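Local coordinates for putative periplasmic protein (Bacteroides vulgatus ATCC 8482, PDB 3DUE) that is of unknown function but is a putative periplasmic protein of a PepSY-like, putative beta-lactamase-inhibitor-like family, possibly with an inhibitory role, at residues L13-F25 against K59-P73. Numbering follows the deposited sequence.
Sequences LPQTAQTFIKTHF and KGIWTEVNCKYSAVP. With CAC (cacodylate ion), chain B.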
loop_
_atom_site.group_PDB
_atom_site.type_symbol
_atom_site.label_atom_id
_atom_site.label_comp_id
_atom_site.label_asym_id
_atom_site.label_seq_id
_atom_site.Cartn_x
_atom_site.Cartn_y
_atom_site.Cartn_z
ATOM N N LEU A 13 7.279 -14.734 -2.201
ATOM C CA LEU A 13 6.865 -13.475 -2.832
ATOM C C LEU A 13 7.801 -13.135 -3.993
ATOM O O LEU A 13 9.002 -13.473 -3.951
ATOM C CB LEU A 13 6.948 -12.342 -1.777
ATOM C CG LEU A 13 6.058 -12.295 -0.551
ATOM C CD1 LEU A 13 6.657 -11.355 0.566
ATOM C CD2 LEU A 13 4.630 -11.890 -0.882
ATOM N N PRO A 14 7.294 -12.417 -5.024
ATOM C CA PRO A 14 8.197 -11.983 -6.044
ATOM C C PRO A 14 9.344 -11.196 -5.401
ATOM O O PRO A 14 9.155 -10.520 -4.381
ATOM C CB PRO A 14 7.321 -11.087 -6.928
ATOM C CG PRO A 14 5.941 -11.611 -6.720
ATOM C CD PRO A 14 5.923 -11.935 -5.268
ATOM N N GLN A 15 10.526 -11.317 -5.993
ATOM C CA GLN A 15 11.721 -10.634 -5.543
ATOM C C GLN A 15 11.489 -9.142 -5.206
ATOM O O GLN A 15 11.940 -8.654 -4.166
ATOM C CB GLN A 15 12.779 -10.733 -6.642
ATOM C CG GLN A 15 14.022 -10.008 -6.280
ATOM C CD GLN A 15 15.070 -9.844 -7.365
ATOM O OE1 GLN A 15 15.959 -9.032 -7.166
ATOM N NE2 GLN A 15 15.016 -10.602 -8.485
ATOM N N THR A 16 10.795 -8.438 -6.084
ATOM C CA THR A 16 10.549 -6.998 -5.907
ATOM C C THR A 16 9.769 -6.697 -4.610
ATOM O O THR A 16 10.093 -5.721 -3.914
ATOM C CB THR A 16 9.864 -6.406 -7.171
ATOM O OG1 THR A 16 10.708 -6.658 -8.305
ATOM C CG2 THR A 16 9.649 -4.890 -7.038
ATOM N N ALA A 17 8.776 -7.540 -4.286
ATOM C CA ALA A 17 8.033 -7.427 -3.044
ATOM C C ALA A 17 8.931 -7.719 -1.830
ATOM O O ALA A 17 8.812 -7.059 -0.815
ATOM C CB ALA A 17 6.829 -8.296 -3.068
ATOM N N GLN A 18 9.832 -8.698 -1.916
ATOM C CA GLN A 18 10.738 -8.944 -0.798
ATOM C C GLN A 18 11.643 -7.735 -0.568
ATOM O O GLN A 18 11.915 -7.347 0.584
ATOM C CB GLN A 18 11.573 -10.194 -1.024
ATOM C CG GLN A 18 10.737 -11.449 -1.121
ATOM C CD GLN A 18 11.598 -12.646 -1.309
ATOM O OE1 GLN A 18 12.572 -12.830 -0.556
ATOM N NE2 GLN A 18 11.313 -13.440 -2.339
ATOM N N THR A 19 12.154 -7.146 -1.641
ATOM C CA THR A 19 13.042 -5.980 -1.539
ATOM C C THR A 19 12.281 -4.776 -0.970
ATOM O O THR A 19 12.830 -3.985 -0.214
ATOM C CB THR A 19 13.634 -5.607 -2.919
ATOM O OG1 THR A 19 14.490 -6.662 -3.346
ATOM C CG2 THR A 19 14.456 -4.297 -2.876
ATOM N N PHE A 20 11.044 -4.620 -1.389
ATOM C CA PHE A 20 10.217 -3.542 -0.872
ATOM C C PHE A 20 10.072 -3.638 0.671
ATOM O O PHE A 20 10.255 -2.640 1.386
ATOM C CB PHE A 20 8.869 -3.553 -1.562
ATOM C CG PHE A 20 7.957 -2.449 -1.120
ATOM C CD1 PHE A 20 7.965 -1.223 -1.784
ATOM C CD2 PHE A 20 7.092 -2.638 -0.070
ATOM C CE1 PHE A 20 7.112 -0.226 -1.389
ATOM C CE2 PHE A 20 6.229 -1.629 0.319
ATOM C CZ PHE A 20 6.259 -0.444 -0.330
ATOM N N ILE A 21 9.804 -4.842 1.177
ATOM C CA ILE A 21 9.694 -5.070 2.630
ATOM C C ILE A 21 11.031 -4.775 3.328
ATOM O O ILE A 21 11.073 -4.119 4.370
ATOM C CB ILE A 21 9.195 -6.514 2.940
ATOM C CG1 ILE A 21 7.744 -6.714 2.380
ATOM C CG2 ILE A 21 9.285 -6.814 4.442
ATOM C CD1 ILE A 21 7.260 -8.166 2.432
ATOM N N LYS A 22 12.134 -5.235 2.763
ATOM C CA LYS A 22 13.421 -5.017 3.397
ATOM C C LYS A 22 13.789 -3.563 3.393
ATOM O O LYS A 22 14.396 -3.092 4.340
ATOM C CB LYS A 22 14.512 -5.871 2.741
ATOM C CG LYS A 22 14.441 -7.306 3.207
ATOM N N THR A 23 13.394 -2.837 2.352
ATOM C CA THR A 23 13.714 -1.404 2.256
ATOM C C THR A 23 12.869 -0.529 3.231
ATOM O O THR A 23 13.413 0.305 3.946
ATOM C CB THR A 23 13.527 -0.918 0.795
ATOM O OG1 THR A 23 14.475 -1.599 -0.047
ATOM C CG2 THR A 23 13.789 0.613 0.678
ATOM N N HIS A 24 11.561 -0.757 3.267
ATOM C CA HIS A 24 10.619 0.138 3.969
ATOM C C HIS A 24 10.105 -0.350 5.301
ATOM O O HIS A 24 9.659 0.465 6.104
ATOM C CB HIS A 24 9.440 0.536 3.022
ATOM C CG HIS A 24 9.886 1.182 1.745
ATOM N ND1 HIS A 24 10.507 2.406 1.707
ATOM C CD2 HIS A 24 9.794 0.770 0.457
ATOM C CE1 HIS A 24 10.828 2.697 0.457
ATOM N NE2 HIS A 24 10.391 1.723 -0.324
ATOM N N PHE A 25 10.207 -1.648 5.558
ATOM C CA PHE A 25 9.734 -2.269 6.796
ATOM C C PHE A 25 10.757 -3.270 7.332
ATOM O O PHE A 25 10.408 -4.384 7.730
ATOM C CB PHE A 25 8.392 -2.953 6.511
ATOM C CG PHE A 25 7.370 -2.018 5.979
ATOM C CD1 PHE A 25 6.593 -1.263 6.858
ATOM C CD2 PHE A 25 7.191 -1.844 4.615
ATOM C CE1 PHE A 25 5.671 -0.349 6.380
ATOM C CE2 PHE A 25 6.249 -0.942 4.142
ATOM C CZ PHE A 25 5.508 -0.170 5.052
ATOM N N LYS A 59 3.399 -9.161 -10.071
ATOM C CA LYS A 59 4.816 -8.909 -10.277
ATOM C C LYS A 59 5.506 -8.358 -9.015
ATOM O O LYS A 59 6.689 -8.020 -9.062
ATOM C CB LYS A 59 5.004 -7.964 -11.461
ATOM C CG LYS A 59 4.448 -8.551 -12.768
ATOM C CD LYS A 59 4.831 -7.694 -13.904
ATOM C CE LYS A 59 3.906 -7.814 -15.047
ATOM N NZ LYS A 59 4.284 -6.796 -16.040
ATOM N N GLY A 60 4.787 -8.319 -7.898
ATOM C CA GLY A 60 5.341 -7.862 -6.623
ATOM C C GLY A 60 5.442 -6.358 -6.507
ATOM O O GLY A 60 6.230 -5.864 -5.699
ATOM N N ILE A 61 4.656 -5.631 -7.307
ATOM C CA ILE A 61 4.626 -4.174 -7.257
ATOM C C ILE A 61 3.448 -3.800 -6.338
ATOM O O ILE A 61 2.339 -4.282 -6.515
ATOM C CB ILE A 61 4.447 -3.560 -8.659
ATOM C CG1 ILE A 61 5.448 -4.142 -9.661
ATOM C CG2 ILE A 61 4.555 -2.051 -8.583
ATOM C CD1 ILE A 61 6.853 -3.871 -9.280
ATOM N N TRP A 62 3.700 -2.954 -5.346
ATOM C CA TRP A 62 2.685 -2.665 -4.343
ATOM C C TRP A 62 1.467 -2.000 -4.941
ATOM O O TRP A 62 1.593 -1.196 -5.884
ATOM C CB TRP A 62 3.225 -1.852 -3.171
ATOM C CG TRP A 62 3.630 -0.483 -3.458
ATOM C CD1 TRP A 62 4.889 -0.038 -3.717
ATOM C CD2 TRP A 62 2.780 0.680 -3.454
ATOM N NE1 TRP A 62 4.877 1.328 -3.899
ATOM C CE2 TRP A 62 3.590 1.786 -3.758
ATOM C CE3 TRP A 62 1.400 0.876 -3.265
ATOM C CZ2 TRP A 62 3.086 3.069 -3.865
ATOM C CZ3 TRP A 62 0.896 2.147 -3.355
ATOM C CH2 TRP A 62 1.745 3.241 -3.647
ATOM N N THR A 63 0.316 -2.461 -4.459
ATOM C CA THR A 63 -1.024 -1.925 -4.758
ATOM C C THR A 63 -1.696 -1.355 -3.504
ATOM O O THR A 63 -2.603 -0.546 -3.609
ATOM C CB THR A 63 -1.906 -2.984 -5.433
ATOM O OG1 THR A 63 -1.978 -4.151 -4.605
ATOM C CG2 THR A 63 -1.303 -3.363 -6.758
ATOM N N GLU A 64 -1.216 -1.730 -2.323
ATOM C CA GLU A 64 -1.692 -1.189 -1.056
ATOM C C GLU A 64 -0.587 -1.165 0.002
ATOM O O GLU A 64 0.126 -2.152 0.211
ATOM C CB GLU A 64 -2.913 -1.965 -0.525
ATOM C CG GLU A 64 -3.488 -1.394 0.751
ATOM C CD GLU A 64 -4.714 -2.149 1.277
ATOM O OE1 GLU A 64 -5.403 -2.801 0.494
ATOM O OE2 GLU A 64 -5.007 -2.074 2.477
ATOM N N VAL A 65 -0.460 -0.021 0.677
ATOM C CA VAL A 65 0.446 0.159 1.813
ATOM C C VAL A 65 -0.464 0.752 2.893
ATOM O O VAL A 65 -0.761 1.928 2.895
ATOM C CB VAL A 65 1.652 1.046 1.497
ATOM C CG1 VAL A 65 2.552 1.219 2.728
ATOM C CG2 VAL A 65 2.416 0.451 0.347
ATOM N N ASN A 66 -0.955 -0.116 3.766
ATOM C CA ASN A 66 -1.920 0.255 4.795
ATOM C C ASN A 66 -1.241 0.257 6.155
ATOM O O ASN A 66 -1.145 -0.801 6.853
ATOM C CB ASN A 66 -3.083 -0.727 4.707
ATOM C CG ASN A 66 -4.200 -0.420 5.602
ATOM O OD1 ASN A 66 -4.053 0.256 6.654
ATOM N ND2 ASN A 66 -5.366 -0.941 5.236
ATOM N N CYS A 67 -0.740 1.445 6.516
ATOM C CA CYS A 67 -0.024 1.656 7.773
ATOM C C CYS A 67 -0.881 2.378 8.811
ATOM O O CYS A 67 -0.455 3.336 9.423
ATOM C CB CYS A 67 1.315 2.378 7.493
ATOM S SG CYS A 67 2.412 1.341 6.564
ATOM N N LYS A 68 -2.120 1.910 8.986
ATOM C CA LYS A 68 -3.061 2.570 9.908
ATOM C C LYS A 68 -2.608 2.528 11.373
ATOM O O LYS A 68 -3.138 3.255 12.192
ATOM C CB LYS A 68 -4.479 1.973 9.758
ATOM C CG LYS A 68 -4.636 0.594 10.389
ATOM C CD LYS A 68 -6.106 0.088 10.380
ATOM C CE LYS A 68 -6.546 -0.482 9.072
ATOM N NZ LYS A 68 -5.828 -1.729 8.782
ATOM N N TYR A 69 -1.626 1.674 11.695
ATOM C CA TYR A 69 -1.103 1.560 13.054
ATOM C C TYR A 69 0.200 2.315 13.213
ATOM O O TYR A 69 0.789 2.291 14.282
ATOM C CB TYR A 69 -0.924 0.088 13.453
ATOM C CG TYR A 69 -2.190 -0.708 13.314
ATOM C CD1 TYR A 69 -3.152 -0.692 14.301
ATOM C CD2 TYR A 69 -2.410 -1.484 12.196
ATOM C CE1 TYR A 69 -4.327 -1.433 14.170
ATOM C CE2 TYR A 69 -3.566 -2.210 12.054
ATOM C CZ TYR A 69 -4.525 -2.188 13.041
ATOM O OH TYR A 69 -5.713 -2.903 12.897
ATOM N N SER A 70 0.672 2.948 12.145
ATOM C CA SER A 70 1.892 3.781 12.220
ATOM C C SER A 70 1.694 4.926 11.184
ATOM O O SER A 70 0.851 5.779 11.396
ATOM C CB SER A 70 3.158 2.926 12.037
ATOM O OG SER A 70 3.250 2.275 10.770
ATOM N N ALA A 71 2.433 4.928 10.083
ATOM C CA ALA A 71 2.265 5.896 8.993
ATOM C C ALA A 71 2.934 5.271 7.795
ATOM O O ALA A 71 3.823 4.406 7.975
ATOM C CB ALA A 71 2.918 7.267 9.344
ATOM N N VAL A 72 2.516 5.661 6.593
ATOM C CA VAL A 72 3.141 5.197 5.334
ATOM C C VAL A 72 4.540 5.800 5.266
ATOM O O VAL A 72 4.680 6.991 5.466
ATOM C CB VAL A 72 2.354 5.660 4.117
ATOM C CG1 VAL A 72 3.014 5.234 2.768
ATOM C CG2 VAL A 72 0.907 5.070 4.201
ATOM N N PRO A 73 5.569 4.970 5.071
ATOM C CA PRO A 73 6.918 5.548 4.943
ATOM C C PRO A 73 6.971 6.549 3.788
ATOM O O PRO A 73 6.553 6.258 2.667
ATOM C CB PRO A 73 7.791 4.326 4.659
ATOM C CG PRO A 73 7.047 3.208 5.311
ATOM C CD PRO A 73 5.615 3.495 5.000
HETATM AS AS CAC B . -5.708 -5.417 10.105
HETATM O O1 CAC B . -6.065 -3.757 10.547
HETATM O O2 CAC B . -4.767 -5.420 8.623
HETATM C C1 CAC B . -4.628 -6.359 11.464
HETATM C C2 CAC B . -7.408 -6.308 9.755
#
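Phe20 pushes the CE1 corner of its ring against the indole of Trp62, CE1 lying 3.2 Å from Trp62 CD1, a tight apolar touch. The two rings are inclined at 39° with centroids 4.8 Å apart, neither stacked nor edge-to-face. CG of Phe20 is anti to its backbone N (chi1 -178°), which carries the ring off the helix toward the 62-66 strand; Trp62 CB lies over one face, and CD2 of His24, one helical turn on, over the opposite face. Val65 divides its two methyls between the phenylalanines: CG2 sits 4.0 Å from Phe20 CZ and also over a face of the indole, while CG1 meets the edge of the Phe25 ring. Cys67 SG joins that edge near the ring plane, 3.7 Å from Phe25 CE1, as a sulfur-aromatic contact. Pro73 crosses Phe25 at about a right angle, its CD 3.7 Å from Phe25 CZ, and its CG approaches the carbonyl oxygen of His24 at the helix end. At the other end the helix start comes down on backbone: Pro14 CG packs 3.7 Å from Gly60 N, and Ala17 CB lies 3.6 Å from Gly60 O. Gly60, with positive phi and no side chain, brings its backbone up against both. Beside it, the Thr16 and Ile61 side chains meet through CG2 and CD1. No hydrogen bond spans the contact; the segments meet by van der Waals packing of apolar side chains and, at Gly60, of side chain on backbone. Helix 15-24 lies against the antiparallel sheet: Ala17 and Ile21, and Phe25 just past the helix end, reach strand 53-56, and Phe25 also meets Phe48 of strand 41-48; strand 62-66 runs between strands 53-56 and 94-99, and Trp62 and Val65 also touch Ile97.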